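Long-range contacts in Xaa-Pro aminopeptidase (Thermococcus sibiricus MM 739, PDB 4RGZ), which probably acts as a zinc-dependent peptidase of the M24B family, splitting peptides at bonds next to proline: residues Cys235-Arg240 and His301-Asp306; Lys158-Phe163 and Phe225-Lys230; Val326-Pro331 and Arg342-Val347. All coordinates share one frame; numbering follows the deposited sequence.

Contact 1 of 3, residues Cys235-Arg240 and His301-Asp306; sequences CSDVTR and HGLGID. With ZN (zinc ion), chain E.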
loop_
_atom_site.group_PDB
_atom_site.type_symbol
_atom_site.label_atom_id
_atom_site.label_comp_id
_atom_site.label_asym_id
_atom_site.label_seq_id
_atom_site.Cartn_x
_atom_site.Cartn_y
_atom_site.Cartn_z
ATOM N N CYS A 235 -5.863 10.597 -9.352
ATOM C CA CYS A 235 -6.609 10.391 -8.119
ATOM C C CYS A 235 -7.719 11.427 -7.852
ATOM O O CYS A 235 -7.537 12.682 -7.993
ATOM C CB CYS A 235 -5.615 10.443 -6.931
ATOM S SG CYS A 235 -4.594 8.975 -6.693
ATOM N N SER A 236 -8.852 10.909 -7.408
ATOM C CA SER A 236 -9.891 11.765 -6.893
ATOM C C SER A 236 -10.113 11.390 -5.447
ATOM O O SER A 236 -9.541 10.376 -4.945
ATOM C CB SER A 236 -11.172 11.552 -7.679
ATOM O OG SER A 236 -11.714 10.278 -7.462
ATOM N N ASP A 237 -10.946 12.192 -4.783
ATOM C CA ASP A 237 -11.052 12.181 -3.323
ATOM C C ASP A 237 -12.252 13.056 -2.947
ATOM O O ASP A 237 -12.212 14.302 -3.024
ATOM C CB ASP A 237 -9.759 12.754 -2.722
ATOM C CG ASP A 237 -9.702 12.668 -1.211
ATOM O OD1 ASP A 237 -10.596 12.036 -0.581
ATOM O OD2 ASP A 237 -8.752 13.254 -0.631
ATOM N N VAL A 238 -13.326 12.411 -2.526
ATOM C CA VAL A 238 -14.502 13.141 -2.177
ATOM C C VAL A 238 -14.949 12.695 -0.787
ATOM O O VAL A 238 -14.682 11.535 -0.372
ATOM C CB VAL A 238 -15.568 12.901 -3.261
ATOM C CG1 VAL A 238 -16.127 11.503 -3.182
ATOM C CG2 VAL A 238 -16.659 13.946 -3.201
ATOM N N THR A 239 -15.581 13.620 -0.062
ATOM C CA THR A 239 -16.225 13.356 1.216
ATOM C C THR A 239 -17.642 13.964 1.199
ATOM O O THR A 239 -17.841 15.097 0.760
ATOM C CB THR A 239 -15.436 14.001 2.400
ATOM O OG1 THR A 239 -14.092 13.515 2.458
ATOM C CG2 THR A 239 -16.089 13.702 3.722
ATOM N N ARG A 240 -18.627 13.222 1.692
ATOM C CA ARG A 240 -19.960 13.793 1.855
ATOM C C ARG A 240 -20.582 13.360 3.191
ATOM O O ARG A 240 -20.231 12.309 3.749
ATOM C CB ARG A 240 -20.865 13.413 0.674
ATOM C CG ARG A 240 -20.488 14.108 -0.633
ATOM C CD ARG A 240 -20.804 15.618 -0.592
ATOM N NE ARG A 240 -20.638 16.277 -1.886
ATOM C CZ ARG A 240 -19.494 16.763 -2.380
ATOM N NH1 ARG A 240 -18.356 16.683 -1.703
ATOM N NH2 ARG A 240 -19.496 17.329 -3.577
ATOM N N HIS A 301 -5.327 18.981 0.631
ATOM C CA HIS A 301 -4.092 18.518 0.017
ATOM C C HIS A 301 -4.226 18.413 -1.488
ATOM O O HIS A 301 -5.329 18.388 -2.017
ATOM C CB HIS A 301 -3.774 17.148 0.571
ATOM C CG HIS A 301 -4.958 16.220 0.540
ATOM N ND1 HIS A 301 -5.247 15.446 -0.532
ATOM C CD2 HIS A 301 -5.979 16.010 1.468
ATOM C CE1 HIS A 301 -6.371 14.751 -0.292
ATOM N NE2 HIS A 301 -6.817 15.087 0.939
ATOM N N GLY A 302 -3.100 18.306 -2.190
ATOM C CA GLY A 302 -3.118 18.131 -3.652
ATOM C C GLY A 302 -3.454 16.715 -4.110
ATOM O O GLY A 302 -3.379 15.751 -3.341
ATOM N N LEU A 303 -3.841 16.596 -5.376
ATOM C CA LEU A 303 -4.066 15.305 -6.020
ATOM C C LEU A 303 -3.172 15.193 -7.254
ATOM O O LEU A 303 -2.927 16.176 -7.940
ATOM C CB LEU A 303 -5.542 15.165 -6.408
ATOM C CG LEU A 303 -6.486 15.364 -5.228
ATOM C CD1 LEU A 303 -7.909 15.709 -5.689
ATOM C CD2 LEU A 303 -6.439 14.180 -4.256
ATOM N N GLY A 304 -2.677 13.988 -7.502
ATOM C CA GLY A 304 -1.879 13.678 -8.682
ATOM C C GLY A 304 -1.898 12.185 -8.841
ATOM O O GLY A 304 -2.953 11.582 -8.735
ATOM N N ILE A 305 -0.725 11.610 -9.090
ATOM C CA ILE A 305 -0.496 10.177 -9.111
ATOM C C ILE A 305 -0.587 9.658 -7.693
ATOM O O ILE A 305 -0.805 8.480 -7.463
ATOM C CB ILE A 305 0.879 9.866 -9.723
ATOM C CG1 ILE A 305 0.879 10.300 -11.180
ATOM C CG2 ILE A 305 1.197 8.371 -9.663
ATOM C CD1 ILE A 305 2.193 10.872 -11.627
ATOM N N ASP A 306 -0.451 10.580 -6.747
ATOM C CA ASP A 306 -0.666 10.320 -5.338
ATOM C C ASP A 306 -1.852 11.086 -4.797
ATOM O O ASP A 306 -2.140 12.164 -5.286
ATOM C CB ASP A 306 0.562 10.774 -4.598
ATOM C CG ASP A 306 1.731 9.909 -4.878
ATOM O OD1 ASP A 306 1.536 8.730 -5.228
ATOM O OD2 ASP A 306 2.851 10.405 -4.762
HETATM ZN ZN ZN E . -10.971 12.707 1.334
HETATM O O HOH W 1 -9.298 13.380 2.394
#

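Contact 2 of 3, residues Lys158-Phe163 and Phe225-Lys230; sequences KVFYRF and FDYGAK. With ZN (zinc ion), chain E.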
loop_
_atom_site.group_PDB
_atom_site.type_symbol
_atom_site.label_atom_id
_atom_site.label_comp_id
_atom_site.label_asym_id
_atom_site.label_seq_id
_atom_site.Cartn_x
_atom_site.Cartn_y
_atom_site.Cartn_z
ATOM N N LYS A 158 -20.798 9.370 -9.478
ATOM C CA LYS A 158 -21.774 8.329 -9.713
ATOM C C LYS A 158 -21.924 7.376 -8.520
ATOM O O LYS A 158 -23.034 7.037 -8.139
ATOM C CB LYS A 158 -21.489 7.605 -11.021
ATOM C CG LYS A 158 -22.210 8.255 -12.202
ATOM C CD LYS A 158 -21.739 7.713 -13.558
ATOM C CE LYS A 158 -20.429 8.377 -14.007
ATOM N NZ LYS A 158 -19.703 7.577 -15.033
ATOM N N VAL A 159 -20.803 6.978 -7.928
ATOM C CA VAL A 159 -20.757 6.189 -6.696
ATOM C C VAL A 159 -21.575 6.884 -5.588
ATOM O O VAL A 159 -22.505 6.302 -5.032
ATOM C CB VAL A 159 -19.282 5.911 -6.296
ATOM C CG1 VAL A 159 -19.161 5.327 -4.902
ATOM C CG2 VAL A 159 -18.637 4.980 -7.322
ATOM N N PHE A 160 -21.287 8.146 -5.318
ATOM C CA PHE A 160 -22.146 8.909 -4.416
ATOM C C PHE A 160 -23.650 8.637 -4.546
ATOM O O PHE A 160 -24.296 8.365 -3.531
ATOM C CB PHE A 160 -21.884 10.405 -4.534
ATOM C CG PHE A 160 -22.803 11.228 -3.704
ATOM C CD1 PHE A 160 -22.585 11.369 -2.365
ATOM C CD2 PHE A 160 -23.914 11.831 -4.269
ATOM C CE1 PHE A 160 -23.430 12.121 -1.586
ATOM C CE2 PHE A 160 -24.772 12.593 -3.501
ATOM C CZ PHE A 160 -24.535 12.732 -2.147
ATOM N N TYR A 161 -24.210 8.714 -5.756
ATOM C CA TYR A 161 -25.658 8.558 -5.930
ATOM C C TYR A 161 -26.098 7.135 -5.681
ATOM O O TYR A 161 -27.067 6.892 -4.967
ATOM C CB TYR A 161 -26.151 9.025 -7.324
ATOM C CG TYR A 161 -25.855 10.481 -7.594
ATOM C CD1 TYR A 161 -26.362 11.471 -6.742
ATOM C CD2 TYR A 161 -25.021 10.879 -8.662
ATOM C CE1 TYR A 161 -26.074 12.802 -6.951
ATOM C CE2 TYR A 161 -24.718 12.232 -8.863
ATOM C CZ TYR A 161 -25.256 13.188 -8.004
ATOM O OH TYR A 161 -25.002 14.533 -8.150
ATOM N N ARG A 162 -25.393 6.179 -6.274
ATOM C CA ARG A 162 -25.788 4.793 -6.129
ATOM C C ARG A 162 -25.690 4.425 -4.648
ATOM O O ARG A 162 -26.531 3.695 -4.125
ATOM C CB ARG A 162 -24.966 3.881 -7.040
ATOM C CG ARG A 162 -25.813 2.824 -7.757
ATOM C CD ARG A 162 -25.245 2.604 -9.141
ATOM N NE ARG A 162 -25.506 1.275 -9.686
ATOM C CZ ARG A 162 -24.605 0.289 -9.840
ATOM N NH1 ARG A 162 -23.324 0.427 -9.467
ATOM N NH2 ARG A 162 -25.008 -0.863 -10.371
ATOM N N PHE A 163 -24.693 4.998 -3.976
ATOM C CA PHE A 163 -24.499 4.833 -2.533
ATOM C C PHE A 163 -25.687 5.292 -1.737
ATOM O O PHE A 163 -26.422 4.455 -1.237
ATOM C CB PHE A 163 -23.245 5.562 -2.029
ATOM C CG PHE A 163 -22.869 5.199 -0.633
ATOM C CD1 PHE A 163 -22.580 3.883 -0.300
ATOM C CD2 PHE A 163 -22.837 6.160 0.349
ATOM C CE1 PHE A 163 -22.253 3.534 0.992
ATOM C CE2 PHE A 163 -22.496 5.830 1.647
ATOM C CZ PHE A 163 -22.208 4.516 1.965
ATOM N N PHE A 225 -18.786 9.960 4.690
ATOM C CA PHE A 225 -18.122 8.993 3.801
ATOM C C PHE A 225 -17.136 9.637 2.808
ATOM O O PHE A 225 -17.428 10.653 2.174
ATOM C CB PHE A 225 -19.101 7.996 3.177
ATOM C CG PHE A 225 -20.268 8.614 2.490
ATOM C CD1 PHE A 225 -21.251 9.296 3.209
ATOM C CD2 PHE A 225 -20.421 8.481 1.099
ATOM C CE1 PHE A 225 -22.350 9.844 2.552
ATOM C CE2 PHE A 225 -21.517 9.032 0.424
ATOM C CZ PHE A 225 -22.487 9.698 1.149
ATOM N N ASP A 226 -15.945 9.054 2.744
ATOM C CA ASP A 226 -14.769 9.712 2.185
ATOM C C ASP A 226 -14.049 8.612 1.409
ATOM O O ASP A 226 -13.726 7.556 1.965
ATOM C CB ASP A 226 -13.926 10.267 3.340
ATOM C CG ASP A 226 -12.725 11.107 2.901
ATOM O OD1 ASP A 226 -12.423 11.202 1.689
ATOM O OD2 ASP A 226 -12.065 11.710 3.805
ATOM N N TYR A 227 -13.858 8.832 0.109
ATOM C CA TYR A 227 -13.374 7.770 -0.767
ATOM C C TYR A 227 -12.782 8.396 -1.998
ATOM O O TYR A 227 -12.748 9.630 -2.118
ATOM C CB TYR A 227 -14.504 6.764 -1.120
ATOM C CG TYR A 227 -15.733 7.396 -1.731
ATOM C CD1 TYR A 227 -16.579 8.219 -0.983
ATOM C CD2 TYR A 227 -16.043 7.199 -3.083
ATOM C CE1 TYR A 227 -17.692 8.810 -1.564
ATOM C CE2 TYR A 227 -17.149 7.800 -3.661
ATOM C CZ TYR A 227 -17.971 8.594 -2.915
ATOM O OH TYR A 227 -19.085 9.186 -3.518
ATOM N N GLY A 228 -12.293 7.565 -2.907
ATOM C CA GLY A 228 -11.655 8.063 -4.101
ATOM C C GLY A 228 -11.290 6.984 -5.084
ATOM O O GLY A 228 -11.140 5.807 -4.746
ATOM N N ALA A 229 -11.124 7.414 -6.322
ATOM C CA ALA A 229 -10.882 6.521 -7.429
ATOM C C ALA A 229 -9.659 7.041 -8.165
ATOM O O ALA A 229 -9.242 8.196 -7.936
ATOM C CB ALA A 229 -12.102 6.497 -8.325
ATOM N N LYS A 230 -9.068 6.158 -8.983
ATOM C CA LYS A 230 -8.000 6.518 -9.931
ATOM C C LYS A 230 -8.399 6.258 -11.381
ATOM O O LYS A 230 -8.857 5.159 -11.726
ATOM C CB LYS A 230 -6.759 5.674 -9.683
ATOM C CG LYS A 230 -6.178 5.733 -8.291
ATOM C CD LYS A 230 -5.150 4.607 -8.188
ATOM C CE LYS A 230 -4.055 4.964 -7.196
ATOM N NZ LYS A 230 -2.793 4.298 -7.610
HETATM ZN ZN ZN E . -10.971 12.707 1.334
HETATM O O HOH W 1 -9.298 13.380 2.394
#

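Contact 3 of 3, residues Val326-Pro331 and Arg342-Val347; sequences VFTIEP and RIEDDV. With ZN (zinc ion), chain E.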
loop_
_atom_site.group_PDB
_atom_site.type_symbol
_atom_site.label_atom_id
_atom_site.label_comp_id
_atom_site.label_asym_id
_atom_site.label_seq_id
_atom_site.Cartn_x
_atom_site.Cartn_y
_atom_site.Cartn_z
ATOM N N VAL A 326 -4.212 20.891 -8.790
ATOM C CA VAL A 326 -5.447 20.208 -8.389
ATOM C C VAL A 326 -5.326 19.843 -6.946
ATOM O O VAL A 326 -4.248 19.447 -6.501
ATOM C CB VAL A 326 -5.701 18.905 -9.145
ATOM C CG1 VAL A 326 -7.033 18.307 -8.705
ATOM C CG2 VAL A 326 -5.657 19.128 -10.656
ATOM N N PHE A 327 -6.431 19.965 -6.218
ATOM C CA PHE A 327 -6.418 19.819 -4.754
ATOM C C PHE A 327 -7.792 19.793 -4.149
ATOM O O PHE A 327 -8.791 20.166 -4.782
ATOM C CB PHE A 327 -5.619 20.952 -4.094
ATOM C CG PHE A 327 -6.057 22.322 -4.503
ATOM C CD1 PHE A 327 -5.500 22.937 -5.603
ATOM C CD2 PHE A 327 -7.008 23.014 -3.767
ATOM C CE1 PHE A 327 -5.891 24.206 -5.985
ATOM C CE2 PHE A 327 -7.404 24.293 -4.138
ATOM C CZ PHE A 327 -6.843 24.885 -5.257
ATOM N N THR A 328 -7.822 19.403 -2.888
ATOM C CA THR A 328 -9.079 19.292 -2.135
ATOM C C THR A 328 -9.362 20.519 -1.310
ATOM O O THR A 328 -8.432 21.233 -0.906
ATOM C CB THR A 328 -9.046 18.100 -1.163
ATOM O OG1 THR A 328 -7.998 18.310 -0.208
ATOM C CG2 THR A 328 -8.821 16.790 -1.930
ATOM N N ILE A 329 -10.656 20.759 -1.077
ATOM C CA ILE A 329 -11.158 21.780 -0.122
ATOM C C ILE A 329 -12.117 20.986 0.743
ATOM O O ILE A 329 -13.094 20.448 0.241
ATOM C CB ILE A 329 -11.849 22.944 -0.871
ATOM C CG1 ILE A 329 -10.886 23.551 -1.914
ATOM C CG2 ILE A 329 -12.419 24.009 0.063
ATOM C CD1 ILE A 329 -9.619 24.192 -1.370
ATOM N N GLU A 330 -11.767 20.814 2.017
ATOM C CA GLU A 330 -12.482 19.872 2.923
ATOM C C GLU A 330 -12.463 20.298 4.410
ATOM O O GLU A 330 -12.038 19.541 5.289
ATOM C CB GLU A 330 -11.985 18.412 2.759
ATOM C CG GLU A 330 -10.485 18.194 2.982
ATOM C CD GLU A 330 -9.974 16.728 2.939
ATOM O OE1 GLU A 330 -10.735 15.734 3.038
ATOM O OE2 GLU A 330 -8.747 16.580 2.795
ATOM N N PRO A 331 -12.964 21.504 4.703
ATOM C CA PRO A 331 -13.094 21.844 6.115
ATOM C C PRO A 331 -14.080 20.902 6.834
ATOM O O PRO A 331 -15.004 20.345 6.208
ATOM C CB PRO A 331 -13.682 23.274 6.078
ATOM C CG PRO A 331 -14.350 23.395 4.750
ATOM C CD PRO A 331 -13.598 22.502 3.814
ATOM N N ARG A 342 -17.702 16.763 7.378
ATOM C CA ARG A 342 -16.694 17.190 6.407
ATOM C C ARG A 342 -17.316 17.169 5.006
ATOM O O ARG A 342 -18.076 16.265 4.670
ATOM C CB ARG A 342 -15.445 16.304 6.462
ATOM C CG ARG A 342 -14.309 16.745 5.512
ATOM C CD ARG A 342 -13.295 15.647 5.203
ATOM N NE ARG A 342 -13.015 14.988 6.451
ATOM C CZ ARG A 342 -13.183 13.708 6.751
ATOM N NH1 ARG A 342 -13.523 12.797 5.848
ATOM N NH2 ARG A 342 -12.941 13.353 7.997
ATOM N N ILE A 343 -17.003 18.184 4.202
ATOM C CA ILE A 343 -17.477 18.273 2.802
ATOM C C ILE A 343 -16.226 18.560 1.959
ATOM O O ILE A 343 -15.530 19.553 2.163
ATOM C CB ILE A 343 -18.542 19.386 2.609
ATOM C CG1 ILE A 343 -19.782 19.161 3.497
ATOM C CG2 ILE A 343 -18.963 19.499 1.143
ATOM C CD1 ILE A 343 -20.726 20.358 3.570
ATOM N N GLU A 344 -15.946 17.665 1.024
ATOM C CA GLU A 344 -14.725 17.695 0.252
ATOM C C GLU A 344 -15.034 17.686 -1.234
ATOM O O GLU A 344 -15.857 16.901 -1.738
ATOM C CB GLU A 344 -13.892 16.466 0.586
ATOM C CG GLU A 344 -12.466 16.484 0.044
ATOM C CD GLU A 344 -11.744 15.166 0.276
ATOM O OE1 GLU A 344 -12.418 14.117 0.516
ATOM O OE2 GLU A 344 -10.496 15.171 0.210
ATOM N N ASP A 345 -14.358 18.569 -1.943
ATOM C CA ASP A 345 -14.438 18.606 -3.385
ATOM C C ASP A 345 -13.014 18.587 -3.937
ATOM O O ASP A 345 -12.029 18.916 -3.245
ATOM C CB ASP A 345 -15.158 19.883 -3.846
ATOM C CG ASP A 345 -16.688 19.784 -3.774
ATOM O OD1 ASP A 345 -17.283 18.767 -4.182
ATOM O OD2 ASP A 345 -17.322 20.767 -3.359
ATOM N N ASP A 346 -12.917 18.217 -5.209
ATOM C CA ASP A 346 -11.671 18.299 -5.931
ATOM C C ASP A 346 -11.756 19.538 -6.800
ATOM O O ASP A 346 -12.731 19.704 -7.532
ATOM C CB ASP A 346 -11.475 17.003 -6.709
ATOM C CG ASP A 346 -11.295 15.838 -5.772
ATOM O OD1 ASP A 346 -11.104 16.142 -4.571
ATOM O OD2 ASP A 346 -11.351 14.650 -6.182
ATOM N N VAL A 347 -10.770 20.426 -6.681
ATOM C CA VAL A 347 -10.766 21.681 -7.444
ATOM C C VAL A 347 -9.520 21.715 -8.331
ATOM O O VAL A 347 -8.443 21.336 -7.910
ATOM C CB VAL A 347 -10.745 22.911 -6.503
ATOM C CG1 VAL A 347 -10.796 24.210 -7.291
ATOM C CG2 VAL A 347 -11.850 22.849 -5.466
HETATM ZN ZN ZN E . -10.971 12.707 1.334
HETATM O O HOH W 1 -9.298 13.380 2.394
#

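Contact 1 of 3, residues Cys235-Arg240 and His301-Asp306
Asp237 grips the zinc ion through OD1, at 2.1 Å, while OD2 lies near the plane of the His301 ring, by its CE1-NE2 edge. That approach is too close to CE1 to be trusted, and the angle to NE2 is too poor for a hydrogen bond. The carboxylate and ring planes are 28° apart, although the side chains are roughly perpendicular. CG of His301 sits between its backbone N and carbonyl carbon (chi1 48°), which swings the ring toward Asp237. A weak bond from His301 ND1 to Gly302 O may help to hold the imidazole's rotation. The His301 side chain also comes within about 4 Å of a second zinc ion, consistent with the two-metal centre of M24 peptidases. Leu303 packs against the CB of the acid, its CD2 3.9 Å from Asp237 CB and its CB 3.6 Å from Cys235 O. The backbones meet once, in a weak hydrogen bond from Cys235 N to Gly304 O (3.1 Å, 126° at the hydrogen). Asp346 OD2 accepts a bond from Asp237 N. Strand 234-243 pairs with strand 222-231, His301 bonds by its backbone to Thr328 of strand 326-335, and His149 of helix 143-164 rests against Leu303.

Contact 2 of 3, residues Lys158-Phe163 and Phe225-Lys230
Phe225 and Tyr227, two residues apart on strand 222-231, both send their rings to helix 143-164, and the Phe225 ring meets two phenylalanines there. Phe163 approaches over one face, with CE2 offset toward the rim; the centroids are 4.6 Å apart in an oblique pairing, the planes inclined at 49°. Phe160 meets Phe225 rim to rim, the two planes nearly parallel (5°) but stepped, neither ring over the face of the other, with the centroids 6.0 Å apart and Phe160 CE1 3.8 Å from Phe225 CZ. The three rings form an aromatic cluster. Helix 158-163 and strand 225-227 run largely antiparallel, with their axes 11.0 Å apart, so long aromatic side chains span the gap. This is how the pita-bread fold of M24 peptidases covers its sheet with helices on the outside, while the intervening Asp226 turns inward, its OD1 binding the zinc ion at 2.1 Å and its OD2 in a salt bridge with Arg342. In Tyr227, CG stands between the backbone N and the carbonyl carbon (chi1 55°), and the ring reaches past Val159, whose CG1 lies 3.4 Å from Tyr227 CE2. The phenol oxygen ends beside Phe160 CB and is hydrogen-bonded to Val156 O, one turn back on the helix. Helix 173-185 closes over the cluster, Ile180 touching both Phe163 and Tyr227 and Met183 touching Phe163.

Contact 3 of 3, residues Val326-Pro331 and Arg342-Val347
Two antiparallel strands of a beta hairpin, 326-335 and 339-350, pair here and carry two neighbouring glutamates of the zinc centre. Phe327 and Val347 form a hydrogen-bonded pair, with Val347 N to Phe327 O at 2.8 Å and 169° and Phe327 N bonded back to Val347 O. Ile329 and Asp345 form the next such pair, with the non-hydrogen-bonded pair Thr328 and Asp346 between. Past the regular ladder, Glu330 and Glu344 run alongside one another in the same direction, their carboxylates stacked with planes 11° apart. Glu344 reaches the metal in an extended chain, with CG anti to the backbone N (chi1 -169°); its OE1, which also accepts a bond from Thr239 OG1, binds zinc at 2.2 Å, with OE2 farther off at 2.7 Å. Glu330 OE1 takes a hydrogen bond of 2.8 Å from the zinc-bound water. It also lies 2.9 Å from Glu344 OE2, two acceptors with no hydrogen bond between them, a closeness the positive metal probably offsets. Glu330 is a known zinc ligand of this protein, but here a second zinc lies about 4 Å from its side chain, not bound to it. CD of Arg342 passes 3.4 Å from Glu330 OE1, but its guanidinium turns to Asp226. Thr328 and Asp346 face strand 234-243, whereas Ile329, which meets Val347 CG2 through CG1 at 3.7 Å, lies on the other face against helices 249-268 and 275-288.

In the fold
All three contacts fall in the M24 catalytic region and meet at the same zinc ion and water. Contact 1 is central, its centre 8 Å from that of contact 3 and 12 Å from that of contact 2; contacts 2 and 3 are 14 Å apart. Along the chain they follow in series: 2, 1, then 3. Strands 222-231 and 234-243, neighbours in one sheet, join contacts 2 and 1, and the hairpin of contact 3 meets strand 234-243 through backbone bonding of Glu344 with Thr239. Each supplies one ligand: Asp237, Asp226 and Glu344, in that order. The metal thus brings Glu344 to two aspartates more than a hundred positions earlier in the chain, while contact 2 links that centre to the outer helix layer.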